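Local coordinates for cellulose biosynthesis protein BcsG (Salmonella typhimurium LT2, PDB 5OLT) that is required for cellulose biosynthesis, to which this extramembrane part contributes a zinc-binding domain of the alkaline phosphatase family, at residues I66-W71 and P218-N223; F95-S100 and T290-G295; A77-H82 and R237-F242; A179-D184 and H224-S229. One frame throughout, in Å; residues are numbered along the deposited sequence.

Overall arrangement
The other three contacts all touch interaction 1, which holds the zinc ligand C67. Interaction 2 joins two strands of the central sheet, its centre about 13 Å from that of interaction 1. W71 N probably donates to N291 O (3.0 Å) between them. Interaction 3 sets a loop on helix 234-255, its centre about 12 Å from that of interaction 1; from this helix R237 NH1 reaches P218 O (2.8 Å) and H220 O of the 218-223 loop. Interaction 4 extends the same loop outward, N223 OD1 taking F183 N at 3.2 Å. Interactions 2 and 4 are farthest apart, about 26 Å between centres, with interaction 1 touching both.

Interaction 1 of 4, residues I66-W71 and P218-N223; sequences ICSLSW and PLHDGN. With ZN (zinc ion), chain B.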
loop_
_atom_site.group_PDB
_atom_site.type_symbol
_atom_site.label_atom_id
_atom_site.label_comp_id
_atom_site.label_asym_id
_atom_site.label_seq_id
_atom_site.Cartn_x
_atom_site.Cartn_y
_atom_site.Cartn_z
ATOM N N ILE A 66 2.604 -5.550 -3.686
ATOM C CA ILE A 66 3.404 -6.778 -3.601
ATOM C C ILE A 66 2.869 -7.706 -2.533
ATOM O O ILE A 66 2.792 -7.330 -1.360
ATOM C CB ILE A 66 4.881 -6.444 -3.279
ATOM C CG1 ILE A 66 5.472 -5.513 -4.356
ATOM C CG2 ILE A 66 5.717 -7.730 -3.107
ATOM C CD1 ILE A 66 6.828 -4.935 -3.993
ATOM N N CYS A 67 2.514 -8.926 -2.937
ATOM C CA CYS A 67 2.062 -9.936 -1.973
ATOM C C CYS A 67 3.230 -10.384 -1.083
ATOM O O CYS A 67 4.342 -10.566 -1.574
ATOM C CB CYS A 67 1.469 -11.128 -2.758
ATOM S SG CYS A 67 0.804 -12.491 -1.738
ATOM N N SER A 68 2.950 -10.601 0.213
ATOM C CA SER A 68 3.866 -11.370 1.074
ATOM C C SER A 68 5.231 -10.698 1.293
ATOM O O SER A 68 6.275 -11.350 1.154
ATOM C CB SER A 68 4.028 -12.816 0.562
ATOM O OG SER A 68 2.763 -13.469 0.553
ATOM N N LEU A 69 5.200 -9.425 1.708
ATOM C CA LEU A 69 6.404 -8.641 1.968
ATOM C C LEU A 69 6.115 -7.699 3.132
ATOM O O LEU A 69 5.417 -6.693 2.953
ATOM C CB LEU A 69 6.799 -7.858 0.699
ATOM C CG LEU A 69 8.025 -6.938 0.900
ATOM C CD1 LEU A 69 9.244 -7.749 1.272
ATOM C CD2 LEU A 69 8.258 -6.176 -0.412
ATOM N N SER A 70 6.699 -7.991 4.291
ATOM C CA SER A 70 6.676 -7.062 5.448
ATOM C C SER A 70 8.093 -6.691 5.860
ATOM O O SER A 70 9.067 -7.324 5.429
ATOM C CB SER A 70 5.966 -7.716 6.636
ATOM O OG SER A 70 6.767 -8.800 7.117
ATOM N N TRP A 71 8.216 -5.685 6.721
ATOM C CA TRP A 71 9.541 -5.386 7.262
ATOM C C TRP A 71 10.142 -6.571 7.980
ATOM O O TRP A 71 11.355 -6.788 7.862
ATOM C CB TRP A 71 9.525 -4.183 8.193
ATOM C CG TRP A 71 9.470 -2.851 7.482
ATOM C CD1 TRP A 71 8.488 -1.877 7.622
ATOM C CD2 TRP A 71 10.459 -2.270 6.605
ATOM N NE1 TRP A 71 8.792 -0.759 6.879
ATOM C CE2 TRP A 71 9.985 -0.969 6.225
ATOM C CE3 TRP A 71 11.678 -2.728 6.074
ATOM C CZ2 TRP A 71 10.716 -0.120 5.358
ATOM C CZ3 TRP A 71 12.371 -1.908 5.172
ATOM C CH2 TRP A 71 11.890 -0.616 4.829
ATOM N N PRO A 218 5.351 -12.900 -6.775
ATOM C CA PRO A 218 6.466 -13.859 -6.689
ATOM C C PRO A 218 6.845 -14.297 -5.277
ATOM O O PRO A 218 7.409 -15.385 -5.119
ATOM C CB PRO A 218 7.619 -13.112 -7.355
ATOM C CG PRO A 218 7.322 -11.679 -7.092
ATOM C CD PRO A 218 5.817 -11.587 -7.270
ATOM N N LEU A 219 6.552 -13.469 -4.267
ATOM C CA LEU A 219 6.970 -13.794 -2.902
ATOM C C LEU A 219 5.952 -14.674 -2.189
ATOM O O LEU A 219 6.181 -15.067 -1.058
ATOM C CB LEU A 219 7.230 -12.512 -2.104
ATOM C CG LEU A 219 8.228 -11.575 -2.780
ATOM C CD1 LEU A 219 8.464 -10.388 -1.837
ATOM C CD2 LEU A 219 9.546 -12.245 -3.184
ATOM N N HIS A 220 4.824 -15.006 -2.844
ATOM C CA HIS A 220 3.847 -15.881 -2.189
ATOM C C HIS A 220 4.429 -17.262 -1.903
ATOM O O HIS A 220 5.198 -17.798 -2.685
ATOM C CB HIS A 220 2.613 -16.024 -3.068
ATOM C CG HIS A 220 1.424 -16.645 -2.364
ATOM N ND1 HIS A 220 1.367 -17.983 -1.984
ATOM C CD2 HIS A 220 0.252 -16.103 -1.980
ATOM C CE1 HIS A 220 0.191 -18.234 -1.437
ATOM N NE2 HIS A 220 -0.508 -17.111 -1.431
ATOM N N ASP A 221 4.051 -17.838 -0.759
ATOM C CA ASP A 221 4.479 -19.185 -0.407
ATOM C C ASP A 221 4.132 -20.202 -1.528
ATOM O O ASP A 221 3.117 -20.071 -2.224
ATOM C CB ASP A 221 3.832 -19.606 0.922
ATOM C CG ASP A 221 4.635 -20.678 1.643
ATOM O OD1 ASP A 221 5.741 -21.097 1.156
ATOM O OD2 ASP A 221 4.142 -21.098 2.712
ATOM N N GLY A 222 5.003 -21.183 -1.704
ATOM C CA GLY A 222 4.717 -22.270 -2.629
ATOM C C GLY A 222 5.176 -22.063 -4.055
ATOM O O GLY A 222 5.019 -22.953 -4.872
ATOM N N ASN A 223 5.706 -20.884 -4.380
ATOM C CA ASN A 223 6.197 -20.625 -5.732
ATOM C C ASN A 223 7.533 -21.293 -5.936
ATOM O O ASN A 223 8.382 -21.330 -5.041
ATOM C CB ASN A 223 6.377 -19.135 -5.967
ATOM C CG ASN A 223 5.054 -18.393 -6.059
ATOM O OD1 ASN A 223 3.968 -19.001 -6.143
ATOM N ND2 ASN A 223 5.130 -17.077 -6.032
HETATM ZN ZN ZN B . -1.047 -11.617 -0.733
HETATM O O HOH W 1 4.918 -11.101 -4.190
HETATM O O HOH W 2 2.669 -16.152 1.156
HETATM O O HOH W 3 -1.467 -14.022 -0.196
#
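C67 SG lies at the edge of the H220 imidazole, 3.7 Å from CD2, where two loops following parallel strands of the central sheet meet at the zinc site of this alkaline phosphatase-family domain. With SG anti to its own backbone N (chi1 -179°), C67 points its sulphur at the metal, SG to zinc 2.3 Å. S102, E266 and H267 complete the protein ligands, with water 3. A soft sulphur donor suits zinc well. The branched end of L219 fits against aliphatic neighbours, its CD1 being 4.0 Å from I66 CG2 and equally close to L69 CB. The backbones do not bond directly: water 1 donates to C67 O (2.7 Å) and accepts from L219 N. Water 2 joins S68 OG (2.8 Å) to D221 N, lying over the centre of one face of the H220 ring. F183 stacks on the opposite face of that ring, while R237 NH1 holds the carbonyls of P218 and H220. A type II turn from H220 to N223 folds the loop back. H220 NE2 bonds a citrate, probably from the crystallisation liquor; H220 ND1 donates in its ring plane to a lone pair of D221 O (2.7 Å), helping set the ring's rotation.

Interaction 2 of 4, residues F95-S100 and T290-G295; sequences FNSGTS and TNVPAG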
loop_
_atom_site.group_PDB
_atom_site.type_symbol
_atom_site.label_atom_id
_atom_site.label_comp_id
_atom_site.label_asym_id
_atom_site.label_seq_id
_atom_site.Cartn_x
_atom_site.Cartn_y
_atom_site.Cartn_z
ATOM N N PHE A 95 4.006 1.714 8.331
ATOM C CA PHE A 95 2.833 1.628 7.459
ATOM C C PHE A 95 2.128 0.313 7.746
ATOM O O PHE A 95 2.737 -0.747 7.653
ATOM C CB PHE A 95 3.285 1.655 5.987
ATOM C CG PHE A 95 2.154 1.807 5.029
ATOM C CD1 PHE A 95 1.342 0.690 4.666
ATOM C CD2 PHE A 95 1.849 3.057 4.505
ATOM C CE1 PHE A 95 0.293 0.850 3.774
ATOM C CE2 PHE A 95 0.832 3.194 3.584
ATOM C CZ PHE A 95 0.040 2.110 3.231
ATOM N N ASN A 96 0.841 0.406 8.100
ATOM C CA ASN A 96 0.071 -0.792 8.435
ATOM C C ASN A 96 -0.813 -1.197 7.280
ATOM O O ASN A 96 -1.589 -0.410 6.764
ATOM C CB ASN A 96 -0.793 -0.497 9.658
ATOM C CG ASN A 96 -1.453 -1.743 10.188
ATOM O OD1 ASN A 96 -0.745 -2.673 10.606
ATOM N ND2 ASN A 96 -2.792 -1.788 10.167
ATOM N N SER A 97 -0.718 -2.472 6.888
ATOM C CA SER A 97 -1.486 -2.934 5.723
ATOM C C SER A 97 -2.967 -3.225 6.033
ATOM O O SER A 97 -3.758 -3.376 5.104
ATOM C CB SER A 97 -0.862 -4.197 5.114
ATOM O OG SER A 97 -1.032 -5.281 5.995
ATOM N N GLY A 98 -3.326 -3.281 7.309
ATOM C CA GLY A 98 -4.736 -3.408 7.694
ATOM C C GLY A 98 -5.320 -4.808 7.643
ATOM O O GLY A 98 -6.486 -4.954 8.008
ATOM N N THR A 99 -4.544 -5.799 7.175
ATOM C CA THR A 99 -5.055 -7.167 6.960
ATOM C C THR A 99 -3.908 -8.060 6.617
ATOM O O THR A 99 -2.794 -7.567 6.294
ATOM C CB THR A 99 -6.096 -7.167 5.813
ATOM O OG1 THR A 99 -6.619 -8.492 5.652
ATOM C CG2 THR A 99 -5.479 -6.689 4.499
ATOM N N SER A 100 -4.131 -9.373 6.713
ATOM C CA SER A 100 -3.086 -10.303 6.310
ATOM C C SER A 100 -3.467 -11.171 5.116
ATOM O O SER A 100 -2.715 -12.115 4.819
ATOM C CB SER A 100 -2.604 -11.132 7.473
ATOM O OG SER A 100 -3.660 -11.847 8.089
ATOM N N THR A 290 1.709 -7.189 9.350
ATOM C CA THR A 290 1.061 -6.055 8.705
ATOM C C THR A 290 1.922 -4.776 8.651
ATOM O O THR A 290 1.522 -3.845 7.965
ATOM C CB THR A 290 -0.269 -5.709 9.387
ATOM O OG1 THR A 290 0.027 -5.307 10.745
ATOM C CG2 THR A 290 -1.188 -6.938 9.372
ATOM N N ASN A 291 3.087 -4.745 9.303
ATOM C CA ASN A 291 3.952 -3.546 9.180
ATOM C C ASN A 291 4.832 -3.730 7.927
ATOM O O ASN A 291 5.766 -4.536 7.939
ATOM C CB ASN A 291 4.799 -3.411 10.425
ATOM C CG ASN A 291 5.732 -2.238 10.327
ATOM O OD1 ASN A 291 5.423 -1.265 9.641
ATOM N ND2 ASN A 291 6.909 -2.348 10.971
ATOM N N VAL A 292 4.478 -3.027 6.839
ATOM C CA VAL A 292 5.045 -3.296 5.521
ATOM C C VAL A 292 5.838 -2.116 4.981
ATOM O O VAL A 292 5.522 -0.963 5.291
ATOM C CB VAL A 292 3.935 -3.704 4.519
ATOM C CG1 VAL A 292 3.199 -4.971 4.977
ATOM C CG2 VAL A 292 2.919 -2.575 4.253
ATOM N N PRO A 293 6.857 -2.400 4.137
ATOM C CA PRO A 293 7.670 -1.306 3.567
ATOM C C PRO A 293 7.021 -0.625 2.390
ATOM O O PRO A 293 7.110 -1.097 1.255
ATOM C CB PRO A 293 8.953 -2.033 3.125
ATOM C CG PRO A 293 8.516 -3.442 2.802
ATOM C CD PRO A 293 7.457 -3.741 3.883
ATOM N N ALA A 294 6.396 0.509 2.638
ATOM C CA ALA A 294 5.806 1.285 1.574
ATOM C C ALA A 294 6.727 2.448 1.228
ATOM O O ALA A 294 7.328 3.084 2.111
ATOM C CB ALA A 294 4.448 1.796 2.025
ATOM N N GLY A 295 6.857 2.723 -0.066
ATOM C CA GLY A 295 7.761 3.781 -0.525
ATOM C C GLY A 295 7.197 4.502 -1.716
ATOM O O GLY A 295 6.367 3.971 -2.474
HETATM O O HOH W 4 6.229 0.351 7.482
#
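The F95 ring carries A294 CB over one face, a CH-pi contact with CB 4.0 Å from the ring centroid, while V292 CG2 approaches obliquely, 3.6 Å from F95 CD1. Y318 and F92 meet F95 edge-to-face, so a flat apolar residue suits this buried junction of antiparallel strands 90-96 and 291-299 in the central mixed sheet. Small A294 lets the ring settle close to the strand. A second flat group, the N96 amide, lies alongside T290, both side chains pointing the same way. The extended chi1 of N96 (-171°) brings its OD1 to 2.7 Å from T290 OG1, which bonds it from slightly out of the amide plane; S286 O also partners that hydroxyl. N96 ND2 bonds to S355 OG, so both ends of the amide are occupied. The main chains add V292 N to F95 O at 3.0 Å, N96 facing N291 as a non-hydrogen-bonded pair, and S97 N to T290 O at 2.8 Å. G98, at positive phi, turns the chain out of the strand toward S100. Inside that turn, S97 OG rests against T290 CB (3.5 Å) and donates to T99 O at 2.9 Å, in the plane of the T99 carbonyl.

Interaction 3 of 4, residues A77-H82 and R237-F242; sequences AGLMSH and RAQKLF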
loop_
_atom_site.group_PDB
_atom_site.type_symbol
_atom_site.label_atom_id
_atom_site.label_comp_id
_atom_site.label_asym_id
_atom_site.label_seq_id
_atom_site.Cartn_x
_atom_site.Cartn_y
_atom_site.Cartn_z
ATOM N N ALA A 77 14.988 -12.174 6.019
ATOM C CA ALA A 77 15.654 -12.540 4.765
ATOM C C ALA A 77 17.031 -11.911 4.634
ATOM O O ALA A 77 17.744 -12.226 3.673
ATOM C CB ALA A 77 14.791 -12.143 3.577
ATOM N N GLY A 78 17.391 -11.005 5.546
ATOM C CA GLY A 78 18.722 -10.345 5.463
ATOM C C GLY A 78 18.816 -9.322 4.344
ATOM O O GLY A 78 19.879 -9.137 3.760
ATOM N N LEU A 79 17.711 -8.663 4.012
ATOM C CA LEU A 79 17.682 -7.758 2.876
ATOM C C LEU A 79 17.451 -6.279 3.219
ATOM O O LEU A 79 17.109 -5.498 2.346
ATOM C CB LEU A 79 16.647 -8.264 1.842
ATOM C CG LEU A 79 17.055 -9.593 1.195
ATOM C CD1 LEU A 79 15.912 -10.050 0.309
ATOM C CD2 LEU A 79 18.301 -9.400 0.352
ATOM N N MET A 80 17.663 -5.885 4.485
ATOM C CA MET A 80 17.499 -4.491 4.881
ATOM C C MET A 80 18.476 -3.539 4.194
ATOM O O MET A 80 18.160 -2.363 4.022
ATOM C CB MET A 80 17.630 -4.349 6.391
ATOM C CG MET A 80 16.501 -5.023 7.138
ATOM S SD MET A 80 14.920 -4.183 6.914
ATOM C CE MET A 80 15.171 -2.733 7.937
ATOM N N SER A 81 19.610 -4.053 3.730
ATOM C CA SER A 81 20.568 -3.182 3.059
ATOM C C SER A 81 20.536 -3.296 1.536
ATOM O O SER A 81 21.419 -2.759 0.846
ATOM C CB SER A 81 21.983 -3.436 3.580
ATOM O OG SER A 81 22.358 -4.764 3.324
ATOM N N HIS A 82 19.512 -3.976 0.995
ATOM C CA HIS A 82 19.367 -3.984 -0.443
ATOM C C HIS A 82 19.288 -2.531 -0.951
ATOM O O HIS A 82 18.584 -1.723 -0.341
ATOM C CB HIS A 82 18.110 -4.742 -0.879
ATOM C CG HIS A 82 18.109 -5.013 -2.344
ATOM N ND1 HIS A 82 17.827 -4.041 -3.282
ATOM C CD2 HIS A 82 18.462 -6.130 -3.042
ATOM C CE1 HIS A 82 17.993 -4.555 -4.496
ATOM N NE2 HIS A 82 18.362 -5.825 -4.374
ATOM N N ARG A 237 14.002 -15.168 -4.036
ATOM C CA ARG A 237 12.929 -14.498 -4.765
ATOM C C ARG A 237 12.870 -13.015 -4.466
ATOM O O ARG A 237 12.578 -12.198 -5.355
ATOM C CB ARG A 237 11.599 -15.186 -4.499
ATOM C CG ARG A 237 11.527 -16.568 -5.162
ATOM C CD ARG A 237 10.208 -17.211 -4.824
ATOM N NE ARG A 237 10.230 -17.704 -3.452
ATOM C CZ ARG A 237 9.174 -17.764 -2.644
ATOM N NH1 ARG A 237 8.020 -17.181 -2.998
ATOM N NH2 ARG A 237 9.298 -18.310 -1.438
ATOM N N ALA A 238 13.097 -12.663 -3.198
ATOM C CA ALA A 238 13.019 -11.238 -2.809
ATOM C C ALA A 238 14.194 -10.473 -3.399
ATOM O O ALA A 238 13.995 -9.385 -3.944
ATOM C CB ALA A 238 12.952 -11.107 -1.297
ATOM N N GLN A 239 15.419 -11.037 -3.339
ATOM C CA GLN A 239 16.547 -10.406 -4.008
ATOM C C GLN A 239 16.271 -10.211 -5.504
ATOM O O GLN A 239 16.578 -9.137 -6.051
ATOM C CB GLN A 239 17.792 -11.277 -3.793
ATOM C CG GLN A 239 19.026 -10.747 -4.522
ATOM C CD GLN A 239 19.667 -9.533 -3.867
ATOM O OE1 GLN A 239 19.629 -9.374 -2.619
ATOM N NE2 GLN A 239 20.313 -8.685 -4.690
ATOM N N LYS A 240 15.734 -11.242 -6.170
ATOM C CA LYS A 240 15.435 -11.154 -7.591
ATOM C C LYS A 240 14.445 -10.036 -7.859
ATOM O O LYS A 240 14.641 -9.224 -8.764
ATOM C CB LYS A 240 14.873 -12.498 -8.077
ATOM C CG LYS A 240 14.383 -12.516 -9.525
ATOM C CD LYS A 240 13.993 -13.939 -9.892
ATOM C CE LYS A 240 13.476 -14.091 -11.317
ATOM N NZ LYS A 240 14.537 -14.392 -12.283
ATOM N N LEU A 241 13.378 -9.974 -7.053
ATOM C CA LEU A 241 12.380 -8.915 -7.220
ATOM C C LEU A 241 12.994 -7.531 -7.005
ATOM O O LEU A 241 12.756 -6.613 -7.793
ATOM C CB LEU A 241 11.222 -9.122 -6.229
ATOM C CG LEU A 241 10.172 -7.992 -6.225
ATOM C CD1 LEU A 241 9.512 -7.789 -7.600
ATOM C CD2 LEU A 241 9.133 -8.267 -5.153
ATOM N N PHE A 242 13.776 -7.388 -5.931
ATOM C CA PHE A 242 14.312 -6.074 -5.624
ATOM C C PHE A 242 15.323 -5.649 -6.682
ATOM O O PHE A 242 15.372 -4.478 -7.049
ATOM C CB PHE A 242 14.943 -6.046 -4.232
ATOM C CG PHE A 242 13.988 -6.385 -3.102
ATOM C CD1 PHE A 242 12.606 -6.313 -3.246
ATOM C CD2 PHE A 242 14.517 -6.751 -1.852
ATOM C CE1 PHE A 242 11.790 -6.659 -2.172
ATOM C CE2 PHE A 242 13.691 -7.097 -0.786
ATOM C CZ PHE A 242 12.317 -7.035 -0.953
#
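A Schellman motif at G78 ends helix 71-76, and the type I turn that follows, L79 to H82, lays L79 and H82 on helix 234-255, which packs beside the central sheet. G78 suits the motif because its phi is positive. The H82 ring has one face covered by F242 CB; the carbon stands nearly over the middle of the imidazole, 3.4 Å from its centroid, as a CH-pi contact. From the same side the F242 ring turns an edge to that face, the two planes 74° apart in a T-shaped pair. A chi1 of -167° swings the H82 ring away from its own backbone N and out to the helix. At the rim of the imidazole, near its plane, Q239 OE1 comes within 3.5 Å of H82 CD2. Q239 gets there by bending at chi2 (75°), and its NE2 is held by D243 OD2. D243 OD1 binds H82 NE2, so one carboxylate positions both groups. The other ring nitrogen, H82 ND1, accepts from L84 N, capping the next helix; with ND1 accepting, a proton on NE2 is consistent with the bond to D243. L79 packs beside it: its CD1 methyl meets A238 CB at 3.5 Å and F242 CE2 at 3.9 Å, A238 and F242 lying one helical turn apart, and L79 CD2 lies 3.3 Å from Q239 OE1. W85 stacks edge-to-face on F242 and its NE1 bonds L79 O. The turn is closed by H82 N donating to L79 O at 3.1 Å.

Interaction 4 of 4, residues A179-D184 and H224-S229; sequences ALLSFD and HFPGVS
The H224 imidazole lies over the backbone of L181, with L181 O 3.4 Å above one face of the ring and offset toward its rim. Its chi1 of 52° sets CG between the backbone N and the carbonyl carbon, folding the ring back across the neighbouring strand, where NE2 comes to 3.5 Å from L181 CB. F225 is turned differently: an edge, not a face, meets the partner, CD1 standing 3.6 Å from A179 O near the ring plane. The L180 methyl CD2 approaches the same ring obliquely, 3.7 Å from F225 CD1. L181 sends its own branch elsewhere, its CD1 lying 4.1 Å from P226 CA, so that this leucine is bordered by a flat ring and a proline. Between these side chains the backbones of L181 and H224 form a single antiparallel bridge, a hydrogen-bonded pair in which L181 N donates to H224 O at 2.8 Å and H224 N returns to L181 O at 2.9 Å. It adds the loop before helix 234-255 to strand 178-181, which already pairs with 187-189. That hairpin contains a classic beta bulge, A179 and L180 both facing V188. L180 also touches R237, and F225 touches I236, tying the contact to the helix. Beyond the bridge the chain reverses in a type II turn, F225 to V228; G227 has phi 84°, where a CB would press on the carbonyl O before it. P226, rigid at phi -57°, suits the second position of that turn, and V228 N closes it on F225 O.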
loop_
_atom_site.group_PDB
_atom_site.type_symbol
_atom_site.label_atom_id
_atom_site.label_comp_id
_atom_site.label_asym_id
_atom_site.label_seq_id
_atom_site.Cartn_x
_atom_site.Cartn_y
_atom_site.Cartn_z
ATOM N N ALA A 179 8.799 -16.494 -14.735
ATOM C CA ALA A 179 9.848 -16.509 -13.716
ATOM C C ALA A 179 9.690 -17.663 -12.724
ATOM O O ALA A 179 10.711 -18.261 -12.283
ATOM C CB ALA A 179 9.814 -15.201 -12.988
ATOM N N LEU A 180 8.444 -17.946 -12.346
ATOM C CA LEU A 180 8.110 -18.949 -11.341
ATOM C C LEU A 180 6.828 -19.637 -11.764
ATOM O O LEU A 180 6.029 -19.094 -12.503
ATOM C CB LEU A 180 7.873 -18.314 -9.947
ATOM C CG LEU A 180 9.092 -17.605 -9.322
ATOM C CD1 LEU A 180 8.626 -16.598 -8.271
ATOM C CD2 LEU A 180 10.052 -18.623 -8.717
ATOM N N LEU A 181 6.623 -20.837 -11.238
ATOM C CA LEU A 181 5.290 -21.436 -11.216
ATOM C C LEU A 181 4.696 -21.308 -9.844
ATOM O O LEU A 181 5.392 -21.496 -8.825
ATOM C CB LEU A 181 5.316 -22.885 -11.704
ATOM C CG LEU A 181 5.722 -22.967 -13.180
ATOM C CD1 LEU A 181 5.794 -24.453 -13.578
ATOM C CD2 LEU A 181 4.825 -22.176 -14.157
ATOM N N SER A 182 3.409 -20.970 -9.811
ATOM C CA SER A 182 2.827 -20.554 -8.579
ATOM C C SER A 182 2.407 -21.776 -7.850
ATOM O O SER A 182 2.432 -22.893 -8.380
ATOM C CB SER A 182 1.679 -19.544 -8.762
ATOM O OG SER A 182 0.566 -20.181 -9.340
ATOM N N PHE A 183 2.122 -21.548 -6.576
ATOM C CA PHE A 183 1.557 -22.545 -5.674
ATOM C C PHE A 183 0.294 -23.221 -6.245
ATOM O O PHE A 183 -0.033 -24.326 -5.824
ATOM C CB PHE A 183 1.260 -21.867 -4.327
ATOM C CG PHE A 183 0.402 -20.638 -4.454
ATOM C CD1 PHE A 183 0.968 -19.397 -4.833
ATOM C CD2 PHE A 183 -0.974 -20.712 -4.228
ATOM C CE1 PHE A 183 0.164 -18.268 -4.990
ATOM C CE2 PHE A 183 -1.772 -19.584 -4.363
ATOM C CZ PHE A 183 -1.203 -18.357 -4.742
ATOM N N ASP A 184 -0.392 -22.563 -7.201
ATOM C CA ASP A 184 -1.549 -23.169 -7.917
ATOM C C ASP A 184 -1.216 -23.766 -9.317
ATOM O O ASP A 184 -2.101 -24.236 -10.011
ATOM C CB ASP A 184 -2.790 -22.212 -7.942
ATOM C CG ASP A 184 -2.825 -21.255 -9.170
ATOM O OD1 ASP A 184 -1.787 -21.057 -9.838
ATOM O OD2 ASP A 184 -3.918 -20.694 -9.483
ATOM N N HIS A 224 7.731 -21.827 -7.137
ATOM C CA HIS A 224 8.974 -22.536 -7.454
ATOM C C HIS A 224 9.490 -22.211 -8.845
ATOM O O HIS A 224 8.736 -21.793 -9.703
ATOM C CB HIS A 224 8.778 -24.035 -7.303
ATOM C CG HIS A 224 7.602 -24.576 -8.040
ATOM N ND1 HIS A 224 6.321 -24.554 -7.519
ATOM C CD2 HIS A 224 7.501 -25.148 -9.270
ATOM C CE1 HIS A 224 5.481 -25.094 -8.398
ATOM N NE2 HIS A 224 6.169 -25.455 -9.469
ATOM N N PHE A 225 10.798 -22.362 -9.054
ATOM C CA PHE A 225 11.336 -22.250 -10.409
ATOM C C PHE A 225 10.788 -23.408 -11.261
ATOM O O PHE A 225 10.546 -24.489 -10.726
ATOM C CB PHE A 225 12.855 -22.267 -10.395
ATOM C CG PHE A 225 13.452 -21.067 -9.739
ATOM C CD1 PHE A 225 13.225 -19.788 -10.248
ATOM C CD2 PHE A 225 14.228 -21.206 -8.584
ATOM C CE1 PHE A 225 13.784 -18.673 -9.617
ATOM C CE2 PHE A 225 14.789 -20.099 -7.961
ATOM C CZ PHE A 225 14.549 -18.833 -8.469
ATOM N N PRO A 226 10.535 -23.164 -12.567
ATOM C CA PRO A 226 9.931 -24.231 -13.384
ATOM C C PRO A 226 10.806 -25.462 -13.329
ATOM O O PRO A 226 12.022 -25.382 -13.444
ATOM C CB PRO A 226 9.914 -23.617 -14.784
ATOM C CG PRO A 226 9.782 -22.138 -14.530
ATOM C CD PRO A 226 10.613 -21.877 -13.297
ATOM N N GLY A 227 10.191 -26.600 -13.106
ATOM C CA GLY A 227 10.934 -27.861 -13.010
ATOM C C GLY A 227 11.536 -28.180 -11.664
ATOM O O GLY A 227 12.056 -29.267 -11.455
ATOM N N VAL A 228 11.520 -27.237 -10.727
ATOM C CA VAL A 228 12.170 -27.475 -9.445
ATOM C C VAL A 228 11.065 -27.830 -8.459
ATOM O O VAL A 228 10.018 -27.171 -8.386
ATOM C CB VAL A 228 13.015 -26.241 -9.022
ATOM C CG1 VAL A 228 13.634 -26.471 -7.649
ATOM C CG2 VAL A 228 14.077 -25.920 -10.073
ATOM N N SER A 229 11.303 -28.914 -7.725
ATOM C CA SER A 229 10.339 -29.398 -6.760
ATOM C C SER A 229 10.129 -28.511 -5.524
ATOM O O SER A 229 8.988 -28.137 -5.205
ATOM C CB SER A 229 10.710 -30.806 -6.313
ATOM O OG SER A 229 9.643 -31.328 -5.568
#